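PDB 6FDF: tRNA (cytosine(38)-C(5))-methyltransferase from Schizosaccharomyces pombe, which methylates cytosine 38 in the anticodon loop of tRNA(Asp), and less efficiently of tRNA(Glu), using S-adenosyl-L-methionine as the methyl donor. Local coordinates for residues Ala46-His54 against Ser295-Val303; Cys241-Leu249 against Lys306-Asn314. All blocks are in the same frame, centred on the assembly; numbering follows the deposited sequence.

How the contacts relate
Both contacts are partly buried, each with exposed residues at its margin, and almost equal in size (482 and 469 Å²), but contact 2 lies nearer the middle of the chain, its centre about 12 Å from the chain's centre against about 17 Å for contact 1. They are consecutive along the chain: loop 295-303 leads into helix 305-313, which carries contact 2. Their side chains also meet, W298 CG lying 3.5 Å from M308 CG. In contact 1 helix 44-54 makes three direct hydrogen bonds to loop backbone; contact 2 has none across its segments and relies on bridging waters, aromatic packing and a close backbone approach, ending at N314 beside S-adenosyl-L-homocysteine.

Contact 1: Ala46-His54 against Ser295-Val303; sequences ANEIYNLNH and SLEWSKSNV
N53 reads the backbone of E297 with both ends of its amide. Its ND2 donates to E297 O at 2.9 Å, nearly straight (174°), in the carbonyl plane and on a lone pair, while OD1 accepts from E297 N at 2.9 Å. The second N-H of ND2 turns back to I49 O in its own helix, 3.0 Å away. Both acceptors lie close to the amide plane, so these bonds fix the rotation of the group. A water donates to N53 OD1 and is hydrogen-bonded to S295 OG.

At the far end E48 reaches out with an extended chain, CG anti to the backbone N (chi1 -177°), and slides past V303. Its OE1 takes the N-H of N302 at 3.0 Å on the syn side, 30° out of the carboxylate plane. Between these polar ends sits I49, whose CD1 touches W298 CB at 3.6 Å and V303 CG2 at 3.7 Å. L52 CD2 touches S301 CB and probably crosses the E297 side chain, whose second conformer makes that pairing less certain.

Behind this surface W298 to S301 form a type I turn, followed by an ST turn in which S301 OG accepts from V303 N at 3.0 Å.

Y50 OH bonds to E15 of strand 11-16 and N51 OD1 to A58 of strand 58-60, tying helix 44-54 to the Rossmann-like sheet. L296 packs on Y25 of helix 22-29 and A287 of helix 283-289, so the loop is wedged between those two helices and helix 44-54.

Contact 2: Cys241-Leu249 against Lys306-Asn314; sequences CFTRGYTHL and KCMYRLLGN. With SAH (S-adenosyl-L-homocysteine), chain E.
T243 O is gripped from two sources: Y246 N, 3.1 Å away, closes a type I turn on it, and a water donates to it at 2.9 Å. The same water donates its other hydrogen to Y309 O at 3.0 Å, linking the loop to the helix. A second water accepts from R244 N at 2.9 Å and donates to N314 OD1 at 2.9 Å. A third donates to K306 O and is hydrogen-bonded to H248 NE2, at the edge of the imidazole. An ST turn, G245 N to T243 OG1, reinforces the loop. A CB on G313 would run into T243 C and R244 N, so the close peptide approach depends on its absence.

Y246 presents its CD2 edge to the Y309 face in an offset edge-to-face pair, centroids 5.8 Å apart and planes at 65°. T247 CG2 lies over one face of that ring, 4.1 Å from the centroid and 14° off its normal. T247 OG1 stands between the backbone N and the carbonyl carbon (chi1 74°), reaching a lone pair of Y246 O and leaving CG2 to face Y309. With a glycine in its place, Y309 would probably have a gap over that face and Y246 O would lose this hydroxyl. Both phenols are held beyond the contact, Y246 OH by S255 and F281, Y309 OH by F281 O. Extended R244 crosses R310 obliquely, CG against R310 CB, their like-charged guanidiniums near each other but not touching.

C241-F242-T243 matches the CFT signature of Dnmt2 proteins, and G313-N314 belongs to the GNS of motif X in C5-methyltransferases. N314 O lies 3.3 Å from SD of S-adenosyl-L-homocysteine. Water-bridged, aromatic and aliphatic, with no direct hydrogen bond between the segments, the contact joins the Dnmt2-specific loop to the G313-N314 backbone bordering the cofactor.

Contact 1: Ala46-His54 against Ser295-Val303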
loop_
_atom_site.group_PDB
_atom_site.type_symbol
_atom_site.label_atom_id
_atom_site.label_comp_id
_atom_site.label_asym_id
_atom_site.label_seq_id
_atom_site.Cartn_x
_atom_site.Cartn_y
_atom_site.Cartn_z
ATOM N N ALA A 46 -6.953 12.457 -1.106
ATOM C CA ALA A 46 -6.513 11.509 -0.085
ATOM C C ALA A 46 -6.779 12.063 1.306
ATOM O O ALA A 46 -7.277 11.354 2.191
ATOM C CB ALA A 46 -5.028 11.199 -0.260
ATOM N N ASN A 47 -6.432 13.334 1.520
ATOM C CA ASN A 47 -6.607 13.952 2.831
ATOM C C ASN A 47 -8.074 14.001 3.231
ATOM O O ASN A 47 -8.411 13.857 4.413
ATOM C CB ASN A 47 -6.021 15.363 2.821
ATOM C CG ASN A 47 -4.518 15.365 2.728
ATOM O OD1 ASN A 47 -3.875 14.351 2.970
ATOM N ND2 ASN A 47 -3.947 16.513 2.390
ATOM N N GLU A 48 -8.960 14.239 2.260
ATOM C CA GLU A 48 -10.393 14.236 2.540
ATOM C C GLU A 48 -10.849 12.877 3.061
ATOM O O GLU A 48 -11.563 12.798 4.070
ATOM C CB GLU A 48 -11.172 14.631 1.284
ATOM C CG GLU A 48 -12.672 14.719 1.484
ATOM C CD GLU A 48 -13.391 15.245 0.254
ATOM O OE1 GLU A 48 -14.628 15.108 0.182
ATOM O OE2 GLU A 48 -12.714 15.792 -0.643
ATOM N N ILE A 49 -10.445 11.793 2.386
ATOM C CA ILE A 49 -10.761 10.451 2.871
ATOM C C ILE A 49 -10.075 10.184 4.204
ATOM O O ILE A 49 -10.684 9.626 5.126
ATOM C CB ILE A 49 -10.376 9.393 1.816
ATOM C CG1 ILE A 49 -11.130 9.644 0.505
ATOM C CG2 ILE A 49 -10.616 7.978 2.339
ATOM C CD1 ILE A 49 -12.629 9.564 0.656
ATOM N N TYR A 50 -8.815 10.603 4.345
ATOM C CA TYR A 50 -8.101 10.352 5.597
ATOM C C TYR A 50 -8.855 10.965 6.771
ATOM O O TYR A 50 -9.124 10.301 7.780
ATOM C CB TYR A 50 -6.665 10.893 5.533
ATOM C CG TYR A 50 -5.824 10.452 6.722
ATOM C CD1 TYR A 50 -6.036 10.990 7.995
ATOM C CD2 TYR A 50 -4.833 9.491 6.580
ATOM C CE1 TYR A 50 -5.288 10.570 9.089
ATOM C CE2 TYR A 50 -4.071 9.076 7.663
ATOM C CZ TYR A 50 -4.309 9.613 8.914
ATOM O OH TYR A 50 -3.556 9.195 9.990
ATOM N N ASN A 51 -9.204 12.246 6.652
ATOM C CA ASN A 51 -9.787 12.964 7.779
ATOM C C ASN A 51 -11.200 12.486 8.081
ATOM O O ASN A 51 -11.623 12.505 9.243
ATOM C CB ASN A 51 -9.758 14.463 7.493
ATOM C CG ASN A 51 -8.348 15.021 7.533
ATOM O OD1 ASN A 51 -7.507 14.536 8.284
ATOM N ND2 ASN A 51 -8.083 16.039 6.720
ATOM N N LEU A 52 -11.946 12.075 7.051
ATOM C CA LEU A 52 -13.292 11.564 7.266
ATOM C C LEU A 52 -13.282 10.280 8.084
ATOM O O LEU A 52 -14.201 10.043 8.880
ATOM C CB LEU A 52 -13.974 11.327 5.918
ATOM C CG LEU A 52 -15.329 10.619 5.957
ATOM C CD1 LEU A 52 -16.356 11.470 6.688
ATOM C CD2 LEU A 52 -15.801 10.278 4.552
ATOM N N ASN A 53 -12.244 9.462 7.933
ATOM C CA ASN A 53 -12.194 8.151 8.566
ATOM C C ASN A 53 -11.386 8.132 9.859
ATOM O O ASN A 53 -11.749 7.415 10.794
ATOM C CB ASN A 53 -11.621 7.120 7.584
ATOM C CG ASN A 53 -12.630 6.712 6.522
ATOM O OD1 ASN A 53 -13.417 5.790 6.720
ATOM N ND2 ASN A 53 -12.600 7.395 5.380
ATOM N N HIS A 54 -10.301 8.902 9.940
ATOM C CA HIS A 54 -9.406 8.862 11.092
ATOM C C HIS A 54 -9.530 10.068 12.007
ATOM O O HIS A 54 -8.962 10.051 13.104
ATOM C CB HIS A 54 -7.945 8.746 10.627
ATOM C CG HIS A 54 -7.665 7.548 9.774
ATOM N ND1 HIS A 54 -7.762 6.256 10.244
ATOM C CD2 HIS A 54 -7.302 7.448 8.474
ATOM C CE1 HIS A 54 -7.460 5.411 9.274
ATOM N NE2 HIS A 54 -7.179 6.109 8.188
ATOM N N SER A 295 -15.055 -0.270 8.023
ATOM C CA SER A 295 -15.300 1.110 8.424
ATOM C C SER A 295 -14.778 2.133 7.416
ATOM O O SER A 295 -15.215 3.289 7.460
ATOM C CB SER A 295 -14.674 1.370 9.791
ATOM O OG SER A 295 -13.266 1.375 9.692
ATOM N N LEU A 296 -13.846 1.754 6.536
ATOM C CA LEU A 296 -13.395 2.663 5.485
ATOM C C LEU A 296 -14.590 3.117 4.660
ATOM O O LEU A 296 -15.306 2.293 4.085
ATOM C CB LEU A 296 -12.359 1.988 4.586
ATOM C CG LEU A 296 -11.902 2.809 3.375
ATOM C CD1 LEU A 296 -11.145 4.051 3.816
ATOM C CD2 LEU A 296 -11.063 1.982 2.407
ATOM N N GLU A 297 -14.807 4.426 4.604
ATOM C CA GLU A 297 -15.968 4.977 3.928
ATOM C C GLU A 297 -15.552 6.137 3.038
ATOM O O GLU A 297 -14.583 6.848 3.322
ATOM C CB GLU A 297 -17.038 5.436 4.936
ATOM C CG GLU A 297 -16.691 6.701 5.705
ATOM C CD GLU A 297 -17.863 7.233 6.513
ATOM O OE1 GLU A 297 -18.581 6.415 7.125
ATOM O OE2 GLU A 297 -18.068 8.465 6.534
ATOM N N TRP A 298 -16.291 6.306 1.945
ATOM C CA TRP A 298 -16.133 7.465 1.077
ATOM C C TRP A 298 -17.458 8.006 0.560
ATOM O O TRP A 298 -17.457 9.063 -0.078
ATOM C CB TRP A 298 -15.228 7.133 -0.118
ATOM C CG TRP A 298 -15.675 5.948 -0.919
ATOM C CD1 TRP A 298 -16.485 5.956 -2.020
ATOM C CD2 TRP A 298 -15.327 4.578 -0.688
ATOM N NE1 TRP A 298 -16.662 4.675 -2.487
ATOM C CE2 TRP A 298 -15.962 3.810 -1.688
ATOM C CE3 TRP A 298 -14.540 3.925 0.265
ATOM C CZ2 TRP A 298 -15.836 2.423 -1.757
ATOM C CZ3 TRP A 298 -14.415 2.547 0.192
ATOM C CH2 TRP A 298 -15.059 1.813 -0.812
ATOM N N SER A 299 -18.581 7.322 0.809
ATOM C CA SER A 299 -19.870 7.755 0.274
ATOM C C SER A 299 -20.232 9.166 0.727
ATOM O O SER A 299 -20.797 9.944 -0.048
ATOM C CB SER A 299 -20.963 6.764 0.681
ATOM O OG SER A 299 -21.060 6.655 2.091
ATOM N N LYS A 300 -19.920 9.517 1.977
ATOM C CA LYS A 300 -20.230 10.842 2.507
ATOM C C LYS A 300 -19.229 11.910 2.074
ATOM O O LYS A 300 -19.164 12.970 2.707
ATOM C CB LYS A 300 -20.303 10.806 4.037
ATOM C CG LYS A 300 -21.280 9.794 4.620
ATOM C CD LYS A 300 -21.124 9.705 6.133
ATOM C CE LYS A 300 -21.513 8.331 6.661
ATOM N NZ LYS A 300 -22.875 7.926 6.220
ATOM N N SER A 301 -18.454 11.668 1.025
ATOM C CA SER A 301 -17.428 12.594 0.572
ATOM C C SER A 301 -17.700 12.990 -0.875
ATOM O O SER A 301 -18.614 12.478 -1.524
ATOM C CB SER A 301 -16.035 11.971 0.701
ATOM O OG SER A 301 -15.855 10.971 -0.287
ATOM N N ASN A 302 -16.881 13.910 -1.380
ATOM C CA ASN A 302 -16.867 14.259 -2.793
ATOM C C ASN A 302 -15.980 13.330 -3.616
ATOM O O ASN A 302 -15.770 13.585 -4.808
ATOM C CB ASN A 302 -16.415 15.712 -2.971
ATOM C CG ASN A 302 -17.325 16.700 -2.257
ATOM O OD1 ASN A 302 -18.544 16.529 -2.228
ATOM N ND2 ASN A 302 -16.735 17.738 -1.674
ATOM N N VAL A 303 -15.463 12.263 -3.017
ATOM C CA VAL A 303 -14.566 11.341 -3.705
ATOM C C VAL A 303 -15.386 10.191 -4.277
ATOM O O VAL A 303 -16.022 9.439 -3.530
ATOM C CB VAL A 303 -13.473 10.820 -2.760
ATOM C CG1 VAL A 303 -12.528 9.889 -3.511
ATOM C CG2 VAL A 303 -12.709 11.981 -2.133
HETATM O O HOH W 1 -12.560 3.901 8.874
#

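Contact 2: Cys241-Leu249 against Lys306-Asn314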
loop_
_atom_site.group_PDB
_atom_site.type_symbol
_atom_site.label_atom_id
_atom_site.label_comp_id
_atom_site.label_asym_id
_atom_site.label_seq_id
_atom_site.Cartn_x
_atom_site.Cartn_y
_atom_site.Cartn_z
ATOM N N CYS A 241 -1.968 -7.846 -9.320
ATOM C CA CYS A 241 -1.756 -6.601 -8.603
ATOM C C CYS A 241 -2.657 -5.500 -9.156
ATOM O O CYS A 241 -2.736 -5.303 -10.372
ATOM C CB CYS A 241 -0.286 -6.212 -8.706
ATOM S SG CYS A 241 0.151 -4.770 -7.769
ATOM N N PHE A 242 -3.336 -4.787 -8.257
ATOM C CA PHE A 242 -4.154 -3.641 -8.641
ATOM C C PHE A 242 -3.295 -2.390 -8.765
ATOM O O PHE A 242 -2.437 -2.127 -7.914
ATOM C CB PHE A 242 -5.251 -3.383 -7.606
ATOM C CG PHE A 242 -6.292 -4.464 -7.535
ATOM C CD1 PHE A 242 -7.246 -4.595 -8.531
ATOM C CD2 PHE A 242 -6.332 -5.333 -6.450
ATOM C CE1 PHE A 242 -8.214 -5.595 -8.461
ATOM C CE2 PHE A 242 -7.295 -6.320 -6.368
ATOM C CZ PHE A 242 -8.238 -6.456 -7.379
ATOM N N THR A 243 -3.550 -1.599 -9.807
ATOM C CA THR A 243 -2.840 -0.336 -10.008
ATOM C C THR A 243 -3.830 0.791 -10.274
ATOM O O THR A 243 -5.038 0.579 -10.415
ATOM C CB THR A 243 -1.856 -0.405 -11.181
ATOM O OG1 THR A 243 -2.582 -0.324 -12.416
ATOM C CG2 THR A 243 -1.038 -1.689 -11.145
ATOM N N ARG A 244 -3.271 2.000 -10.391
ATOM C CA ARG A 244 -4.032 3.188 -10.760
ATOM C C ARG A 244 -4.725 3.056 -12.110
ATOM O O ARG A 244 -5.704 3.767 -12.365
ATOM C CB ARG A 244 -3.084 4.389 -10.776
ATOM C CG ARG A 244 -3.742 5.725 -11.029
ATOM C CD ARG A 244 -2.747 6.838 -10.796
ATOM N NE ARG A 244 -3.337 8.148 -11.045
ATOM C CZ ARG A 244 -2.831 9.284 -10.585
ATOM N NH1 ARG A 244 -3.429 10.431 -10.861
ATOM N NH2 ARG A 244 -1.732 9.266 -9.843
ATOM N N GLY A 245 -4.257 2.163 -12.974
ATOM C CA GLY A 245 -4.868 1.957 -14.269
ATOM C C GLY A 245 -6.103 1.083 -14.277
ATOM O O GLY A 245 -6.732 0.925 -15.326
ATOM N N TYR A 246 -6.471 0.514 -13.131
ATOM C CA TYR A 246 -7.543 -0.472 -13.084
ATOM C C TYR A 246 -8.868 0.157 -13.502
ATOM O O TYR A 246 -9.220 1.250 -13.049
ATOM C CB TYR A 246 -7.656 -1.065 -11.678
ATOM C CG TYR A 246 -8.564 -2.279 -11.621
ATOM C CD1 TYR A 246 -8.277 -3.413 -12.364
ATOM C CD2 TYR A 246 -9.705 -2.287 -10.823
ATOM C CE1 TYR A 246 -9.101 -4.531 -12.316
ATOM C CE2 TYR A 246 -10.534 -3.398 -10.763
ATOM C CZ TYR A 246 -10.226 -4.515 -11.510
ATOM O OH TYR A 246 -11.043 -5.632 -11.476
ATOM N N THR A 247 -9.594 -0.551 -14.371
ATOM C CA THR A 247 -10.837 -0.200 -15.084
ATOM C C THR A 247 -10.566 0.717 -16.275
ATOM O O THR A 247 -11.519 1.071 -16.989
ATOM C CB THR A 247 -11.929 0.441 -14.196
ATOM O OG1 THR A 247 -11.594 1.804 -13.874
ATOM C CG2 THR A 247 -12.120 -0.354 -12.916
ATOM N N HIS A 248 -9.309 1.065 -16.556
ATOM C CA HIS A 248 -8.976 1.930 -17.686
ATOM C C HIS A 248 -7.982 1.262 -18.624
ATOM O O HIS A 248 -8.279 1.087 -19.810
ATOM C CB HIS A 248 -8.421 3.269 -17.178
ATOM C CG HIS A 248 -9.288 3.926 -16.152
ATOM N ND1 HIS A 248 -10.543 4.418 -16.445
ATOM C CD2 HIS A 248 -9.088 4.166 -14.835
ATOM C CE1 HIS A 248 -11.078 4.930 -15.351
ATOM N NE2 HIS A 248 -10.216 4.790 -14.360
ATOM N N LEU A 249 -6.813 0.883 -18.120
ATOM C CA LEU A 249 -5.854 0.089 -18.868
ATOM C C LEU A 249 -6.100 -1.378 -18.556
ATOM O O LEU A 249 -6.448 -1.728 -17.425
ATOM C CB LEU A 249 -4.425 0.477 -18.488
ATOM C CG LEU A 249 -4.003 1.897 -18.870
ATOM C CD1 LEU A 249 -2.597 2.189 -18.366
ATOM C CD2 LEU A 249 -4.080 2.068 -20.374
ATOM N N LYS A 306 -14.671 5.908 -8.691
ATOM C CA LYS A 306 -13.623 5.956 -9.703
ATOM C C LYS A 306 -12.324 6.507 -9.126
ATOM O O LYS A 306 -11.237 5.991 -9.414
ATOM C CB LYS A 306 -14.099 6.800 -10.885
ATOM C CG LYS A 306 -13.265 6.685 -12.140
ATOM C CD LYS A 306 -14.051 7.196 -13.341
ATOM C CE LYS A 306 -15.415 6.520 -13.422
ATOM N NZ LYS A 306 -16.272 7.080 -14.502
ATOM N N CYS A 307 -12.416 7.551 -8.299
ATOM C CA CYS A 307 -11.218 8.087 -7.666
ATOM C C CYS A 307 -10.697 7.157 -6.576
ATOM O O CYS A 307 -9.485 7.106 -6.335
ATOM C CB CYS A 307 -11.511 9.475 -7.102
ATOM S SG CYS A 307 -11.793 10.720 -8.382
ATOM N N MET A 308 -11.586 6.406 -5.922
ATOM C CA MET A 308 -11.142 5.459 -4.899
ATOM C C MET A 308 -10.256 4.369 -5.494
ATOM O O MET A 308 -9.290 3.940 -4.855
ATOM C CB MET A 308 -12.340 4.833 -4.184
ATOM C CG MET A 308 -12.964 5.716 -3.115
ATOM S SD MET A 308 -11.811 6.249 -1.827
ATOM C CE MET A 308 -11.283 4.698 -1.122
ATOM N N TYR A 309 -10.585 3.881 -6.698
ATOM C CA TYR A 309 -9.703 2.912 -7.346
ATOM C C TYR A 309 -8.290 3.465 -7.475
ATOM O O TYR A 309 -7.309 2.736 -7.296
ATOM C CB TYR A 309 -10.218 2.541 -8.737
ATOM C CG TYR A 309 -11.404 1.611 -8.826
ATOM C CD1 TYR A 309 -11.306 0.286 -8.422
ATOM C CD2 TYR A 309 -12.601 2.036 -9.392
ATOM C CE1 TYR A 309 -12.377 -0.580 -8.538
ATOM C CE2 TYR A 309 -13.681 1.178 -9.514
ATOM C CZ TYR A 309 -13.562 -0.130 -9.088
ATOM O OH TYR A 309 -14.625 -0.998 -9.215
ATOM N N ARG A 310 -8.167 4.758 -7.789
ATOM C CA ARG A 310 -6.839 5.333 -7.961
ATOM C C ARG A 310 -6.109 5.426 -6.632
ATOM O O ARG A 310 -4.901 5.163 -6.561
ATOM C CB ARG A 310 -6.949 6.709 -8.616
ATOM C CG ARG A 310 -7.718 6.671 -9.920
ATOM C CD ARG A 310 -7.750 8.030 -10.603
ATOM N NE ARG A 310 -8.532 7.970 -11.838
ATOM C CZ ARG A 310 -9.600 8.720 -12.087
ATOM N NH1 ARG A 310 -10.000 9.626 -11.205
ATOM N NH2 ARG A 310 -10.249 8.588 -13.237
ATOM N N LEU A 311 -6.823 5.813 -5.571
ATOM C CA LEU A 311 -6.206 5.913 -4.255
ATOM C C LEU A 311 -5.830 4.534 -3.730
ATOM O O LEU A 311 -4.762 4.357 -3.135
ATOM C CB LEU A 311 -7.159 6.617 -3.286
ATOM C CG LEU A 311 -7.487 8.076 -3.611
ATOM C CD1 LEU A 311 -8.536 8.639 -2.649
ATOM C CD2 LEU A 311 -6.212 8.910 -3.578
ATOM N N LEU A 312 -6.706 3.549 -3.932
ATOM C CA LEU A 312 -6.415 2.189 -3.490
ATOM C C LEU A 312 -5.250 1.592 -4.269
ATOM O O LEU A 312 -4.427 0.858 -3.708
ATOM C CB LEU A 312 -7.669 1.323 -3.629
ATOM C CG LEU A 312 -8.723 1.590 -2.552
ATOM C CD1 LEU A 312 -10.090 1.004 -2.936
ATOM C CD2 LEU A 312 -8.255 1.038 -1.203
ATOM N N GLY A 313 -5.156 1.915 -5.559
ATOM C CA GLY A 313 -4.083 1.401 -6.394
ATOM C C GLY A 313 -2.701 1.768 -5.898
ATOM O O GLY A 313 -1.733 1.070 -6.218
ATOM N N ASN A 314 -2.590 2.855 -5.132
ATOM C CA ASN A 314 -1.331 3.314 -4.558
ATOM C C ASN A 314 -1.210 3.038 -3.065
ATOM O O ASN A 314 -0.307 3.578 -2.420
ATOM C CB ASN A 314 -1.168 4.818 -4.790
ATOM C CG ASN A 314 -0.881 5.150 -6.222
ATOM O OD1 ASN A 314 -0.222 4.384 -6.926
ATOM N ND2 ASN A 314 -1.366 6.304 -6.672
HETATM N N SAH E . 0.686 4.845 1.888
HETATM C CA SAH E . -0.520 5.572 1.558
HETATM C CB SAH E . -0.493 6.088 0.117
HETATM C CG SAH E . 0.937 6.299 -0.378
HETATM S SD SAH E . 1.024 6.553 -2.125
HETATM C C SAH E . -1.717 4.706 1.793
HETATM O O SAH E . -1.539 3.575 2.294
HETATM O OXT SAH E . -2.837 5.170 1.488
HETATM C "C5'" SAH E . 2.120 7.925 -2.050
HETATM C "C4'" SAH E . 1.368 9.144 -1.516
HETATM O "O4'" SAH E . 2.322 10.169 -1.307
HETATM C "C3'" SAH E . 0.306 9.677 -2.478
HETATM O "O3'" SAH E . -0.936 9.834 -1.792
HETATM C "C2'" SAH E . 0.816 11.065 -2.875
HETATM O "O2'" SAH E . -0.242 12.027 -2.945
HETATM C "C1'" SAH E . 1.776 11.402 -1.740
HETATM N N9 SAH E . 2.925 12.241 -2.140
HETATM C C8 SAH E . 3.729 12.079 -3.210
HETATM N N7 SAH E . 4.679 13.044 -3.244
HETATM C C5 SAH E . 4.497 13.850 -2.179
HETATM C C6 SAH E . 5.147 15.053 -1.621
HETATM N N6 SAH E . 6.219 15.606 -2.230
HETATM N N1 SAH E . 4.622 15.570 -0.485
HETATM C C2 SAH E . 3.556 15.026 0.128
HETATM N N3 SAH E . 2.916 13.932 -0.324
HETATM C C4 SAH E . 3.332 13.316 -1.461
HETATM O O HOH W 2 -6.879 -0.060 -8.268
HETATM O O HOH W 3 -0.839 2.250 -8.812
HETATM O O HOH W 4 -10.313 4.846 -11.633
#